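YopX protein domain-containing protein (Enterococcus faecalis, PDB 2OX7) is of unknown function but belongs to the YopX family and forms a four-chain assembly of beta-rich subunits in the crystal. Local coordinates at residues Lys15-Asn20 with Ile134-Glu139; Glu103-Asp108 with Phe112-Asp117; Leu116-Cys121 with Asp129-Ile134. All blocks are in the same frame, centred on the assembly; numbering follows the deposited sequence.

Contact 1: Lys15-Asn20 with Ile134-Glu139; sequences KEMLEN and IGNIHE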
ATOM      1  N   LYS A  15      29.924  18.455   5.512  1.00 45.53           N
ATOM      2  CA  LYS A  15      29.599  17.718   4.274  1.00 44.40           C
ATOM      3  C   LYS A  15      30.153  16.292   4.300  1.00 43.12           C
ATOM      4  O   LYS A  15      30.889  15.883   3.395  1.00 42.51           O
ATOM      5  CB  LYS A  15      30.108  18.485   3.040  1.00 45.03           C
ATOM      6  CG  LYS A  15      29.718  19.967   3.007  1.00 46.76           C
ATOM      7  CD  LYS A  15      28.319  20.166   2.476  1.00 47.95           C
ATOM      8  CE  LYS A  15      28.000  21.632   2.235  1.00 50.71           C
ATOM      9  NZ  LYS A  15      27.177  22.198   3.341  1.00 51.65           N
ATOM     10  N   GLU A  16      29.790  15.538   5.341  1.00 41.09           N
ATOM     11  CA  GLU A  16      30.208  14.152   5.507  1.00 40.56           C
ATOM     12  C   GLU A  16      28.985  13.327   5.971  1.00 38.29           C
ATOM     13  O   GLU A  16      28.115  13.855   6.659  1.00 37.08           O
ATOM     14  CB  GLU A  16      31.328  14.011   6.560  1.00 41.62           C
ATOM     15  CG  GLU A  16      32.465  15.067   6.512  1.00 47.27           C
ATOM     16  CD  GLU A  16      33.455  14.871   5.355  1.00 54.28           C
ATOM     17  OE1 GLU A  16      34.049  13.768   5.248  1.00 56.97           O
ATOM     18  OE2 GLU A  16      33.671  15.842   4.577  1.00 57.36           O
HETATM   19  N   MSE A  17      28.940  12.053   5.585  1.00 36.99           N
HETATM   20  CA  MSE A  17      27.936  11.104   6.111  1.00 36.07           C
HETATM   21  C   MSE A  17      28.526  10.373   7.299  1.00 35.40           C
HETATM   22  O   MSE A  17      29.611   9.806   7.219  1.00 36.47           O
HETATM   23  CB  MSE A  17      27.509  10.085   5.049  1.00 35.95           C
HETATM   24  CG  MSE A  17      26.357   9.169   5.499  1.00 35.67           C
HETATM   25 SE   MSE A  17      24.714  10.180   5.527  1.00 39.05          SE
HETATM   26  CE  MSE A  17      24.347  10.325   3.568  1.00 31.30           C
ATOM     27  N   LEU A  18      27.795  10.358   8.398  1.00 34.46           N
ATOM     28  CA  LEU A  18      28.204   9.626   9.580  1.00 33.21           C
ATOM     29  C   LEU A  18      27.378   8.380   9.691  1.00 32.70           C
ATOM     30  O   LEU A  18      26.142   8.474   9.685  1.00 31.42           O
ATOM     31  CB  LEU A  18      27.943  10.483  10.808  1.00 33.77           C
ATOM     32  CG  LEU A  18      28.592  11.870  10.774  1.00 36.29           C
ATOM     33  CD1 LEU A  18      28.194  12.614  12.036  1.00 36.45           C
ATOM     34  CD2 LEU A  18      30.104  11.771  10.653  1.00 37.20           C
ATOM     35  N   GLU A  19      28.032   7.225   9.837  1.00 31.89           N
ATOM     36  CA  GLU A  19      27.294   5.971   9.951  1.00 33.63           C
ATOM     37  C   GLU A  19      27.004   5.592  11.385  1.00 33.88           C
ATOM     38  O   GLU A  19      27.736   5.973  12.307  1.00 34.45           O
ATOM     39  CB  GLU A  19      28.026   4.828   9.244  1.00 34.08           C
ATOM     40  CG  GLU A  19      28.304   5.097   7.785  1.00 34.84           C
ATOM     41  CD  GLU A  19      27.033   5.204   6.940  1.00 39.42           C
ATOM     42  OE1 GLU A  19      25.983   4.623   7.316  1.00 42.45           O
ATOM     43  OE2 GLU A  19      27.093   5.871   5.886  1.00 41.44           O
ATOM     44  N   ASN A  20      25.928   4.831  11.563  1.00 33.90           N
ATOM     45  CA  ASN A  20      25.623   4.171  12.808  1.00 34.93           C
ATOM     46  C   ASN A  20      25.649   5.099  14.007  1.00 34.58           C
ATOM     47  O   ASN A  20      26.314   4.812  15.020  1.00 36.24           O
ATOM     48  CB  ASN A  20      26.533   2.961  13.017  1.00 36.92           C
ATOM     49  CG  ASN A  20      25.761   1.727  13.409  1.00 39.69           C
ATOM     50  OD1 ASN A  20      26.255   0.602  13.260  1.00 47.67           O
ATOM     51  ND2 ASN A  20      24.549   1.917  13.936  1.00 42.82           N
ATOM     52  N   ILE A 134      22.547   3.528  -5.606  1.00 19.96           N
ATOM     53  CA  ILE A 134      23.674   4.131  -6.340  1.00 21.61           C
ATOM     54  C   ILE A 134      24.087   5.518  -5.819  1.00 21.94           C
ATOM     55  O   ILE A 134      24.897   6.209  -6.440  1.00 23.11           O
ATOM     56  CB  ILE A 134      23.406   4.146  -7.814  1.00 21.95           C
ATOM     57  CG1 ILE A 134      22.130   4.962  -8.141  1.00 23.99           C
ATOM     58  CG2 ILE A 134      23.513   2.713  -8.353  1.00 21.64           C
ATOM     59  CD1 ILE A 134      22.119   5.401  -9.573  1.00 30.29           C
ATOM     60  N   GLY A 135      23.572   5.869  -4.658  1.00 22.36           N
ATOM     61  CA  GLY A 135      23.901   7.143  -4.008  1.00 22.08           C
ATOM     62  C   GLY A 135      22.764   7.613  -3.132  1.00 23.05           C
ATOM     63  O   GLY A 135      21.813   6.854  -2.817  1.00 21.39           O
ATOM     64  N   ASN A 136      22.870   8.857  -2.682  1.00 22.47           N
ATOM     65  CA  ASN A 136      21.811   9.424  -1.888  1.00 22.38           C
ATOM     66  C   ASN A 136      21.722  10.906  -2.189  1.00 23.41           C
ATOM     67  O   ASN A 136      22.621  11.487  -2.827  1.00 24.90           O
ATOM     68  CB  ASN A 136      22.004   9.123  -0.412  1.00 22.23           C
ATOM     69  CG  ASN A 136      23.266   9.788   0.180  1.00 23.94           C
ATOM     70  OD1 ASN A 136      23.279  10.976   0.428  1.00 28.16           O
ATOM     71  ND2 ASN A 136      24.308   8.989   0.429  1.00 26.65           N
ATOM     72  N   ILE A 137      20.627  11.493  -1.745  1.00 24.56           N
ATOM     73  CA  ILE A 137      20.268  12.858  -2.091  1.00 26.77           C
ATOM     74  C   ILE A 137      21.218  13.891  -1.484  1.00 28.25           C
ATOM     75  O   ILE A 137      21.283  15.022  -1.966  1.00 29.00           O
ATOM     76  CB  ILE A 137      18.774  13.165  -1.692  1.00 26.45           C
ATOM     77  CG1 ILE A 137      18.587  13.015  -0.192  1.00 26.01           C
ATOM     78  CG2 ILE A 137      17.843  12.257  -2.486  1.00 27.33           C
ATOM     79  CD1 ILE A 137      17.240  13.536   0.369  1.00 29.03           C
ATOM     80  N   HIS A 138      21.969  13.513  -0.451  1.00 29.25           N
ATOM     81  CA  HIS A 138      22.836  14.480   0.232  1.00 31.53           C
ATOM     82  C   HIS A 138      24.237  14.488  -0.347  1.00 32.61           C
ATOM     83  O   HIS A 138      24.793  15.576  -0.660  1.00 32.93           O
ATOM     84  CB  HIS A 138      22.857  14.178   1.735  1.00 31.06           C
ATOM     85  CG  HIS A 138      21.536  14.364   2.378  1.00 34.07           C
ATOM     86  ND1 HIS A 138      20.860  15.569   2.338  1.00 37.74           N
ATOM     87  CD2 HIS A 138      20.739  13.505   3.046  1.00 34.92           C
ATOM     88  CE1 HIS A 138      19.707  15.439   2.966  1.00 37.16           C
ATOM     89  NE2 HIS A 138      19.610  14.197   3.403  1.00 39.01           N
ATOM     90  N   GLU A 139      24.817  13.295  -0.486  1.00 32.62           N
ATOM     91  CA  GLU A 139      26.154  13.140  -1.031  1.00 34.74           C
ATOM     92  C   GLU A 139      26.173  13.326  -2.519  1.00 35.63           C
ATOM     93  O   GLU A 139      27.219  13.636  -3.087  1.00 36.76           O
ATOM     94  CB  GLU A 139      26.750  11.771  -0.699  1.00 34.77           C
ATOM     95  CG  GLU A 139      27.095  11.596   0.749  1.00 36.20           C
ATOM     96  CD  GLU A 139      27.801  10.308   1.027  1.00 40.43           C
ATOM     97  OE1 GLU A 139      29.034  10.344   1.212  1.00 41.89           O
ATOM     98  OE2 GLU A 139      27.134   9.260   1.080  1.00 40.71           O
TER
HETATM   99  O   HOH W   1      30.669  11.497   3.103  1.00 51.29           O

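Contact 2: Glu103-Asp108 with Phe112-Asp117; sequences EIAYAD and FWEFLD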
ATOM      1  N   GLU A 103      14.193   7.988  -5.411  1.00 22.02           N
ATOM      2  CA  GLU A 103      14.583   8.317  -4.048  1.00 22.78           C
ATOM      3  C   GLU A 103      13.704   7.584  -3.020  1.00 21.70           C
ATOM      4  O   GLU A 103      12.474   7.458  -3.197  1.00 21.72           O
ATOM      5  CB  GLU A 103      14.336   9.816  -3.880  1.00 24.85           C
ATOM      6  CG  GLU A 103      14.672  10.388  -2.552  1.00 27.09           C
ATOM      7  CD  GLU A 103      14.356  11.900  -2.483  1.00 27.50           C
ATOM      8  OE1 GLU A 103      14.286  12.395  -1.363  1.00 32.42           O
ATOM      9  OE2 GLU A 103      14.136  12.560  -3.544  1.00 31.70           O
ATOM     10  N   ILE A 104      14.306   7.135  -1.934  1.00 19.82           N
ATOM     11  CA  ILE A 104      13.550   6.531  -0.841  1.00 20.29           C
ATOM     12  C   ILE A 104      13.104   7.594   0.131  1.00 21.84           C
ATOM     13  O   ILE A 104      13.917   8.438   0.617  1.00 20.76           O
ATOM     14  CB  ILE A 104      14.387   5.447  -0.132  1.00 21.07           C
ATOM     15  CG1 ILE A 104      14.872   4.408  -1.158  1.00 20.93           C
ATOM     16  CG2 ILE A 104      13.602   4.786   1.015  1.00 22.84           C
ATOM     17  CD1 ILE A 104      13.736   3.726  -1.979  1.00 23.99           C
ATOM     18  N   ALA A 105      11.812   7.564   0.456  1.00 21.88           N
ATOM     19  CA  ALA A 105      11.302   8.483   1.482  1.00 24.09           C
ATOM     20  C   ALA A 105      10.378   7.746   2.463  1.00 25.95           C
ATOM     21  O   ALA A 105      10.047   6.568   2.237  1.00 27.27           O
ATOM     22  CB  ALA A 105      10.594   9.641   0.790  1.00 23.95           C
ATOM     23  N   TYR A 106      10.006   8.407   3.570  1.00 27.18           N
ATOM     24  CA  TYR A 106       8.979   7.903   4.461  1.00 26.15           C
ATOM     25  C   TYR A 106       7.828   8.901   4.496  1.00 27.44           C
ATOM     26  O   TYR A 106       8.060  10.109   4.564  1.00 27.19           O
ATOM     27  CB  TYR A 106       9.507   7.732   5.884  1.00 27.99           C
ATOM     28  CG  TYR A 106       8.478   7.206   6.861  1.00 28.82           C
ATOM     29  CD1 TYR A 106       8.374   5.839   7.112  1.00 27.24           C
ATOM     30  CD2 TYR A 106       7.592   8.069   7.543  1.00 29.36           C
ATOM     31  CE1 TYR A 106       7.438   5.339   7.987  1.00 27.79           C
ATOM     32  CE2 TYR A 106       6.656   7.569   8.441  1.00 28.36           C
ATOM     33  CZ  TYR A 106       6.585   6.214   8.656  1.00 29.75           C
ATOM     34  OH  TYR A 106       5.677   5.681   9.521  1.00 31.26           O
ATOM     35  N   ALA A 107       6.591   8.404   4.454  1.00 26.89           N
ATOM     36  CA  ALA A 107       5.453   9.300   4.716  1.00 26.03           C
ATOM     37  C   ALA A 107       4.287   8.480   5.148  1.00 25.44           C
ATOM     38  O   ALA A 107       4.018   7.406   4.558  1.00 24.74           O
ATOM     39  CB  ALA A 107       5.084  10.067   3.469  1.00 27.87           C
ATOM     40  N   ASP A 108       3.616   8.961   6.199  1.00 24.72           N
ATOM     41  CA  ASP A 108       2.283   8.476   6.534  1.00 25.76           C
ATOM     42  C   ASP A 108       2.224   6.949   6.684  1.00 26.17           C
ATOM     43  O   ASP A 108       1.343   6.297   6.115  1.00 27.93           O
ATOM     44  CB  ASP A 108       1.329   8.963   5.432  1.00 26.09           C
ATOM     45  CG  ASP A 108      -0.141   8.912   5.830  1.00 25.86           C
ATOM     46  OD1 ASP A 108      -0.462   8.992   7.044  1.00 22.52           O
ATOM     47  OD2 ASP A 108      -0.957   8.801   4.889  1.00 24.82           O
ATOM     48  N   PHE A 112       8.798   4.343   0.970  1.00 23.76           N
ATOM     49  CA  PHE A 112       8.454   4.137  -0.426  1.00 23.90           C
ATOM     50  C   PHE A 112       9.500   4.749  -1.334  1.00 23.63           C
ATOM     51  O   PHE A 112      10.266   5.612  -0.902  1.00 22.31           O
ATOM     52  CB  PHE A 112       7.084   4.716  -0.716  1.00 24.75           C
ATOM     53  CG  PHE A 112       7.018   6.171  -0.536  1.00 26.79           C
ATOM     54  CD1 PHE A 112       7.093   6.990  -1.645  1.00 30.59           C
ATOM     55  CD2 PHE A 112       6.832   6.725   0.739  1.00 28.89           C
ATOM     56  CE1 PHE A 112       7.028   8.379  -1.502  1.00 33.03           C
ATOM     57  CE2 PHE A 112       6.782   8.104   0.897  1.00 33.76           C
ATOM     58  CZ  PHE A 112       6.897   8.923  -0.232  1.00 31.59           C
ATOM     59  N   TRP A 113       9.529   4.271  -2.576  1.00 23.12           N
ATOM     60  CA  TRP A 113      10.373   4.861  -3.617  1.00 23.41           C
ATOM     61  C   TRP A 113       9.542   5.839  -4.414  1.00 25.43           C
ATOM     62  O   TRP A 113       8.436   5.542  -4.889  1.00 24.89           O
ATOM     63  CB  TRP A 113      10.997   3.801  -4.521  1.00 23.21           C
ATOM     64  CG  TRP A 113      10.186   2.595  -4.800  1.00 20.82           C
ATOM     65  CD1 TRP A 113       8.837   2.500  -4.902  1.00 20.96           C
ATOM     66  CD2 TRP A 113      10.720   1.289  -5.089  1.00 18.95           C
ATOM     67  NE1 TRP A 113       8.474   1.190  -5.195  1.00 22.44           N
ATOM     68  CE2 TRP A 113       9.613   0.419  -5.287  1.00 23.97           C
ATOM     69  CE3 TRP A 113      12.033   0.761  -5.114  1.00 20.35           C
ATOM     70  CZ2 TRP A 113       9.766  -0.967  -5.601  1.00 21.76           C
ATOM     71  CZ3 TRP A 113      12.197  -0.640  -5.408  1.00 19.93           C
ATOM     72  CH2 TRP A 113      11.059  -1.482  -5.642  1.00 21.70           C
ATOM     73  N   GLU A 114      10.097   7.031  -4.567  1.00 28.70           N
ATOM     74  CA  GLU A 114       9.363   8.141  -5.168  1.00 33.03           C
ATOM     75  C   GLU A 114       9.222   7.995  -6.653  1.00 34.00           C
ATOM     76  O   GLU A 114      10.175   7.672  -7.360  1.00 35.07           O
ATOM     77  CB  GLU A 114      10.002   9.480  -4.753  1.00 32.46           C
ATOM     78  CG  GLU A 114       9.679   9.854  -3.314  1.00 33.91           C
ATOM     79  CD  GLU A 114       9.881  11.358  -3.010  1.00 37.00           C
ATOM     80  OE1 GLU A 114      10.803  11.957  -3.581  1.00 42.26           O
ATOM     81  OE2 GLU A 114       9.119  11.941  -2.194  1.00 42.56           O
ATOM     82  N   PHE A 115       7.994   8.183  -7.141  1.00 37.09           N
ATOM     83  CA  PHE A 115       7.714   8.171  -8.583  1.00 38.21           C
ATOM     84  C   PHE A 115       7.874   6.776  -9.179  1.00 36.70           C
ATOM     85  O   PHE A 115       8.402   6.585 -10.295  1.00 37.05           O
ATOM     86  CB  PHE A 115       8.561   9.233  -9.337  1.00 40.59           C
ATOM     87  CG  PHE A 115       8.730  10.535  -8.569  1.00 43.74           C
ATOM     88  CD1 PHE A 115       7.723  10.990  -7.690  1.00 45.14           C
ATOM     89  CD2 PHE A 115       9.889  11.297  -8.713  1.00 45.06           C
ATOM     90  CE1 PHE A 115       7.871  12.179  -6.965  1.00 46.41           C
ATOM     91  CE2 PHE A 115      10.053  12.490  -7.997  1.00 46.26           C
ATOM     92  CZ  PHE A 115       9.038  12.930  -7.117  1.00 46.51           C
ATOM     93  N   LEU A 116       7.476   5.774  -8.399  1.00 33.97           N
ATOM     94  CA  LEU A 116       7.477   4.418  -8.920  1.00 30.82           C
ATOM     95  C   LEU A 116       6.245   3.710  -8.374  1.00 30.33           C
ATOM     96  O   LEU A 116       6.071   3.607  -7.154  1.00 29.65           O
ATOM     97  CB  LEU A 116       8.784   3.679  -8.550  1.00 30.99           C
ATOM     98  CG  LEU A 116       8.995   2.256  -9.088  1.00 28.12           C
ATOM     99  CD1 LEU A 116       9.041   2.132 -10.590  1.00 29.84           C
ATOM    100  CD2 LEU A 116      10.284   1.704  -8.509  1.00 29.38           C
ATOM    101  N   ASP A 117       5.431   3.229  -9.300  1.00 30.76           N
ATOM    102  CA  ASP A 117       4.135   2.631  -9.014  1.00 31.40           C
ATOM    103  C   ASP A 117       4.318   1.152  -8.736  1.00 30.05           C
ATOM    104  O   ASP A 117       3.785   0.299  -9.473  1.00 29.96           O
ATOM    105  CB  ASP A 117       3.223   2.737 -10.237  1.00 32.48           C
ATOM    106  CG  ASP A 117       2.665   4.148 -10.462  1.00 36.90           C
ATOM    107  OD1 ASP A 117       2.874   5.071  -9.622  1.00 38.95           O
ATOM    108  OD2 ASP A 117       1.971   4.300 -11.499  1.00 42.52           O
TER
HETATM  109  O   HOH W   2      12.385  12.352  -5.646  1.00 41.83           O

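Contact 3: Leu116-Cys121 with Asp129-Ile134; sequences LDLVFC and DGYLVI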
ATOM      1  N   LEU A 116       7.476   5.774  -8.399  1.00 33.97           N
ATOM      2  CA  LEU A 116       7.477   4.418  -8.920  1.00 30.82           C
ATOM      3  C   LEU A 116       6.245   3.710  -8.374  1.00 30.33           C
ATOM      4  O   LEU A 116       6.071   3.607  -7.154  1.00 29.65           O
ATOM      5  CB  LEU A 116       8.784   3.679  -8.550  1.00 30.99           C
ATOM      6  CG  LEU A 116       8.995   2.256  -9.088  1.00 28.12           C
ATOM      7  CD1 LEU A 116       9.041   2.132 -10.590  1.00 29.84           C
ATOM      8  CD2 LEU A 116      10.284   1.704  -8.509  1.00 29.38           C
ATOM      9  N   ASP A 117       5.431   3.229  -9.300  1.00 30.76           N
ATOM     10  CA  ASP A 117       4.135   2.631  -9.014  1.00 31.40           C
ATOM     11  C   ASP A 117       4.318   1.152  -8.736  1.00 30.05           C
ATOM     12  O   ASP A 117       3.785   0.299  -9.473  1.00 29.96           O
ATOM     13  CB  ASP A 117       3.223   2.737 -10.237  1.00 32.48           C
ATOM     14  CG  ASP A 117       2.665   4.148 -10.462  1.00 36.90           C
ATOM     15  OD1 ASP A 117       2.874   5.071  -9.622  1.00 38.95           O
ATOM     16  OD2 ASP A 117       1.971   4.300 -11.499  1.00 42.52           O
ATOM     17  N   LEU A 118       5.102   0.856  -7.705  1.00 28.34           N
ATOM     18  CA  LEU A 118       5.340  -0.537  -7.273  1.00 26.85           C
ATOM     19  C   LEU A 118       5.288  -0.492  -5.771  1.00 26.12           C
ATOM     20  O   LEU A 118       5.658   0.501  -5.159  1.00 25.64           O
ATOM     21  CB  LEU A 118       6.702  -1.054  -7.751  1.00 27.63           C
ATOM     22  CG  LEU A 118       6.924  -1.606  -9.175  1.00 29.48           C
ATOM     23  CD1 LEU A 118       8.362  -2.093  -9.321  1.00 31.64           C
ATOM     24  CD2 LEU A 118       5.918  -2.732  -9.521  1.00 33.30           C
ATOM     25  N   VAL A 119       4.821  -1.561  -5.163  1.00 24.51           N
ATOM     26  CA  VAL A 119       4.860  -1.683  -3.726  1.00 24.81           C
ATOM     27  C   VAL A 119       6.346  -1.744  -3.355  1.00 22.43           C
ATOM     28  O   VAL A 119       7.111  -2.553  -3.879  1.00 21.92           O
ATOM     29  CB  VAL A 119       4.132  -2.983  -3.292  1.00 24.34           C
ATOM     30  CG1 VAL A 119       4.299  -3.251  -1.804  1.00 25.54           C
ATOM     31  CG2 VAL A 119       2.588  -2.921  -3.677  1.00 27.66           C
ATOM     32  N   PHE A 120       6.767  -0.866  -2.476  1.00 22.25           N
ATOM     33  CA  PHE A 120       8.156  -0.940  -1.978  1.00 21.18           C
ATOM     34  C   PHE A 120       8.200  -2.017  -0.916  1.00 21.08           C
ATOM     35  O   PHE A 120       7.744  -1.822   0.243  1.00 21.79           O
ATOM     36  CB  PHE A 120       8.551   0.426  -1.403  1.00 20.89           C
ATOM     37  CG  PHE A 120       9.964   0.490  -0.887  1.00 18.61           C
ATOM     38  CD1 PHE A 120      11.032   0.348  -1.755  1.00 20.85           C
ATOM     39  CD2 PHE A 120      10.204   0.719   0.471  1.00 24.11           C
ATOM     40  CE1 PHE A 120      12.351   0.415  -1.305  1.00 21.99           C
ATOM     41  CE2 PHE A 120      11.541   0.803   0.938  1.00 23.52           C
ATOM     42  CZ  PHE A 120      12.593   0.653   0.041  1.00 22.71           C
ATOM     43  N   CYS A 121       8.767  -3.172  -1.284  1.00 19.70           N
ATOM     44  CA  CYS A 121       8.886  -4.293  -0.378  1.00 19.01           C
ATOM     45  C   CYS A 121      10.106  -5.132  -0.835  1.00 17.96           C
ATOM     46  O   CYS A 121      10.622  -4.933  -1.952  1.00 17.73           O
ATOM     47  CB  CYS A 121       7.588  -5.154  -0.387  1.00 20.27           C
ATOM     48  SG  CYS A 121       7.219  -5.845  -1.984  1.00 24.16           S
ATOM     49  N   ASP A 129      15.388  -7.973 -12.630  1.00 27.88           N
ATOM     50  CA  ASP A 129      16.780  -7.449 -12.583  1.00 27.64           C
ATOM     51  C   ASP A 129      17.144  -6.827 -11.217  1.00 26.35           C
ATOM     52  O   ASP A 129      18.325  -6.647 -10.907  1.00 25.50           O
ATOM     53  CB  ASP A 129      17.086  -6.450 -13.722  1.00 28.50           C
ATOM     54  CG  ASP A 129      16.987  -7.082 -15.096  1.00 32.61           C
ATOM     55  OD1 ASP A 129      17.277  -8.286 -15.236  1.00 34.66           O
ATOM     56  OD2 ASP A 129      16.615  -6.348 -16.024  1.00 35.07           O
ATOM     57  N   GLY A 130      16.137  -6.526 -10.400  1.00 24.97           N
ATOM     58  CA  GLY A 130      16.431  -6.044  -9.047  1.00 22.49           C
ATOM     59  C   GLY A 130      16.888  -4.585  -9.064  1.00 22.63           C
ATOM     60  O   GLY A 130      17.101  -4.008 -10.138  1.00 23.05           O
ATOM     61  N   TYR A 131      17.002  -3.996  -7.873  1.00 19.14           N
ATOM     62  CA  TYR A 131      17.369  -2.560  -7.696  1.00 18.91           C
ATOM     63  C   TYR A 131      18.667  -2.477  -6.912  1.00 19.22           C
ATOM     64  O   TYR A 131      18.938  -3.306  -6.003  1.00 18.01           O
ATOM     65  CB  TYR A 131      16.285  -1.733  -6.926  1.00 19.89           C
ATOM     66  CG  TYR A 131      15.094  -1.477  -7.776  1.00 19.27           C
ATOM     67  CD1 TYR A 131      14.962  -0.259  -8.448  1.00 19.79           C
ATOM     68  CD2 TYR A 131      14.150  -2.483  -8.017  1.00 20.15           C
ATOM     69  CE1 TYR A 131      13.885  -0.023  -9.284  1.00 18.65           C
ATOM     70  CE2 TYR A 131      13.047  -2.248  -8.864  1.00 22.24           C
ATOM     71  CZ  TYR A 131      12.938  -1.022  -9.499  1.00 21.51           C
ATOM     72  OH  TYR A 131      11.904  -0.755 -10.386  1.00 24.09           O
ATOM     73  N   LEU A 132      19.409  -1.418  -7.185  1.00 17.91           N
ATOM     74  CA  LEU A 132      20.673  -1.170  -6.500  1.00 18.36           C
ATOM     75  C   LEU A 132      20.719   0.256  -5.971  1.00 18.48           C
ATOM     76  O   LEU A 132      20.266   1.153  -6.644  1.00 18.07           O
ATOM     77  CB  LEU A 132      21.807  -1.379  -7.488  1.00 20.18           C
ATOM     78  CG  LEU A 132      22.189  -2.827  -7.852  1.00 21.74           C
ATOM     79  CD1 LEU A 132      23.285  -2.819  -8.933  1.00 28.10           C
ATOM     80  CD2 LEU A 132      22.703  -3.544  -6.596  1.00 25.09           C
ATOM     81  N   VAL A 133      21.282   0.439  -4.781  1.00 17.67           N
ATOM     82  CA  VAL A 133      21.513   1.785  -4.234  1.00 18.73           C
ATOM     83  C   VAL A 133      22.727   2.374  -4.989  1.00 19.53           C
ATOM     84  O   VAL A 133      23.821   1.805  -4.939  1.00 20.26           O
ATOM     85  CB  VAL A 133      21.909   1.733  -2.786  1.00 19.66           C
ATOM     86  CG1 VAL A 133      22.218   3.172  -2.261  1.00 18.93           C
ATOM     87  CG2 VAL A 133      20.753   1.159  -1.935  1.00 20.49           C
ATOM     88  N   ILE A 134      22.547   3.528  -5.606  1.00 19.96           N
ATOM     89  CA  ILE A 134      23.674   4.131  -6.340  1.00 21.61           C
ATOM     90  C   ILE A 134      24.087   5.518  -5.819  1.00 21.94           C
ATOM     91  O   ILE A 134      24.897   6.209  -6.440  1.00 23.11           O
ATOM     92  CB  ILE A 134      23.406   4.146  -7.814  1.00 21.95           C
ATOM     93  CG1 ILE A 134      22.130   4.962  -8.141  1.00 23.99           C
ATOM     94  CG2 ILE A 134      23.513   2.713  -8.353  1.00 21.64           C
ATOM     95  CD1 ILE A 134      22.119   5.401  -9.573  1.00 30.29           C
TER

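Contact 1: Lys15-Asn20 with Ile134-Glu139
The selenium-bearing side chain of M17 ends on a primary amide. M17 is selenomethionine here, and its CE methyl meets the amide end of N136. CE lies 3.4 Å from OD1 of N136 and equally far from ND2 of N136, so it favours neither atom. The two side chains approach from opposite directions. M17 gets there with CG anti to the backbone N (chi1 -174°), followed by bends at chi2 and chi3. The E139 carboxylate borders the M17 side chain: its CD is 4.0 Å from CB of M17, and its OE2 is 3.9 Å from CE of M17.

The amide that receives the methyl is held firmly by its own segment. OD1 of N136 accepts from two backbone groups, H138 N at 3.0 Å and E139 N at 2.9 Å. The second bond is nearly straight (176° at the hydrogen) but comes from above the carbonyl plane. ND2 of N136 donates to OE2 of E139 at 2.9 Å. This bond lies close to the amide plane and uses the anti lone pair of the carboxylate. Three bonds therefore fix the rotation of the buried amide. The other carboxylate oxygen, OE1 of E139, accepts from a water that also accepts from the backbone N of M17. The segments are thus joined by a water bridge and by van der Waals contact of the M17 methyl and CB with the amide and carboxylate.

Nearby, H138 stacks on W10, and M17 also packs on R8 and M68 of its own sheet. Strand 16-19 is an outer strand of one three-stranded antiparallel sheet. Strand 131-136 is an outer strand of another sheet, of four strands. The contact is a sheet-to-sheet junction built on an Asx turn at the end of a strand.

Contact 2: Glu103-Asp108 with Phe112-Asp117
This is a beta hairpin, made of strands 101-107 and 110-113, at one side of a four-stranded antiparallel sheet. A105 and F112 form a hydrogen-bonded pair: A105 N to F112 O and F112 N to A105 O, both 2.8 Å. I104 and W113 form the adjacent non-hydrogen-bonded pair. E114 N then bonds to E103 O at 2.8 Å, just past the end of strand 110-113.

The two faces differ. On one, I104 and W113 lie side by side, with CD1 of I104 3.7 Å from CB of W113. The W113 indole carries CD2 of L116 over one face, and its NE1 is bonded to L118 O. On the other face, F112 has its CG between the backbone N and the carbonyl carbon (chi1 64°). This turns the ring across the partner strand. Its CZ reaches CB of A105 at 3.9 Å and its CE2 reaches CB of A107 at 3.7 Å. The backbone N of A107 lies at the ring edge, in its plane.

E103 and E114 run alongside each other on the A105 side. OE2 of E103 and OE1 of E114 are only 3.4 Å apart, with the carboxylate planes turned 59°. One water donates to both oxygens and bridges them. D117 of the third subunit brings another carboxylate near E114. These close like charges could raise the proton affinity of the group.

Beyond the pairs, Y106 OH bonds to T71 O of the second subunit, and A107 and F112 pack on D117 of the third. A type II turn from W113 to L116 leads the chain out of a classic antiparallel hairpin.

Contact 3: Leu116-Cys121 with Asp129-Ile134
Y131 reaches from its strand to L116 and L118, and its contact grows closer toward the hydroxyl. At CB, chi1 of -73° puts CG anti to the carbonyl carbon, which aims the ring at the loop. CE1 of the ring comes 4.1 Å from CD2 of L116. CZ is nearer, 3.9 Å from the same methyl. OH goes furthest, to 3.5 Å from CD2 of L116, with CD1 of L116 slightly more distant. The methyl approaches the ring obliquely. OH also meets CD1 of L118 at 3.9 Å, where the two side chains cross at a slant.

Strand 131-136 is an outer strand of the four-stranded antiparallel sheet. The 116-121 segment is the connection from the hairpin to helix 122-126, and C121 is the N-cap of that helix. Between the two leucines the chain makes an inverse gamma turn centred on D117, with a weak bond from L118 N to L116 O of 3.0 Å. L116 comes from the opposite direction to Y131, its CG anti to the backbone N (chi1 -177°). Around the ring, Y131 also meets W113 and Y89, and it touches L87 of the neighbouring strand. V119 N of the loop bonds to D108 OD2 of the third subunit.

Overall arrangement
All three contacts reach the same four-stranded sheet. Contacts 2 and 3 are close, with centres 10 Å apart, and they share L116 and D117. F120 ties them together: its CD1 is 3.5 Å from CD2 of W113, and its CE1 is 3.7 Å from CD1 of I104. Contact 1 is more distant, its centre 18 Å from that of contact 2 and 19 Å from that of contact 3. It still touches contact 2, where CG2 of I137 lies 3.5 Å from CD of E103. Strand 131-136 runs through contacts 1 and 3, which share I134. Both contacts 2 and 3 also face other subunits; no other chain of the assembly touches the segments of contact 1.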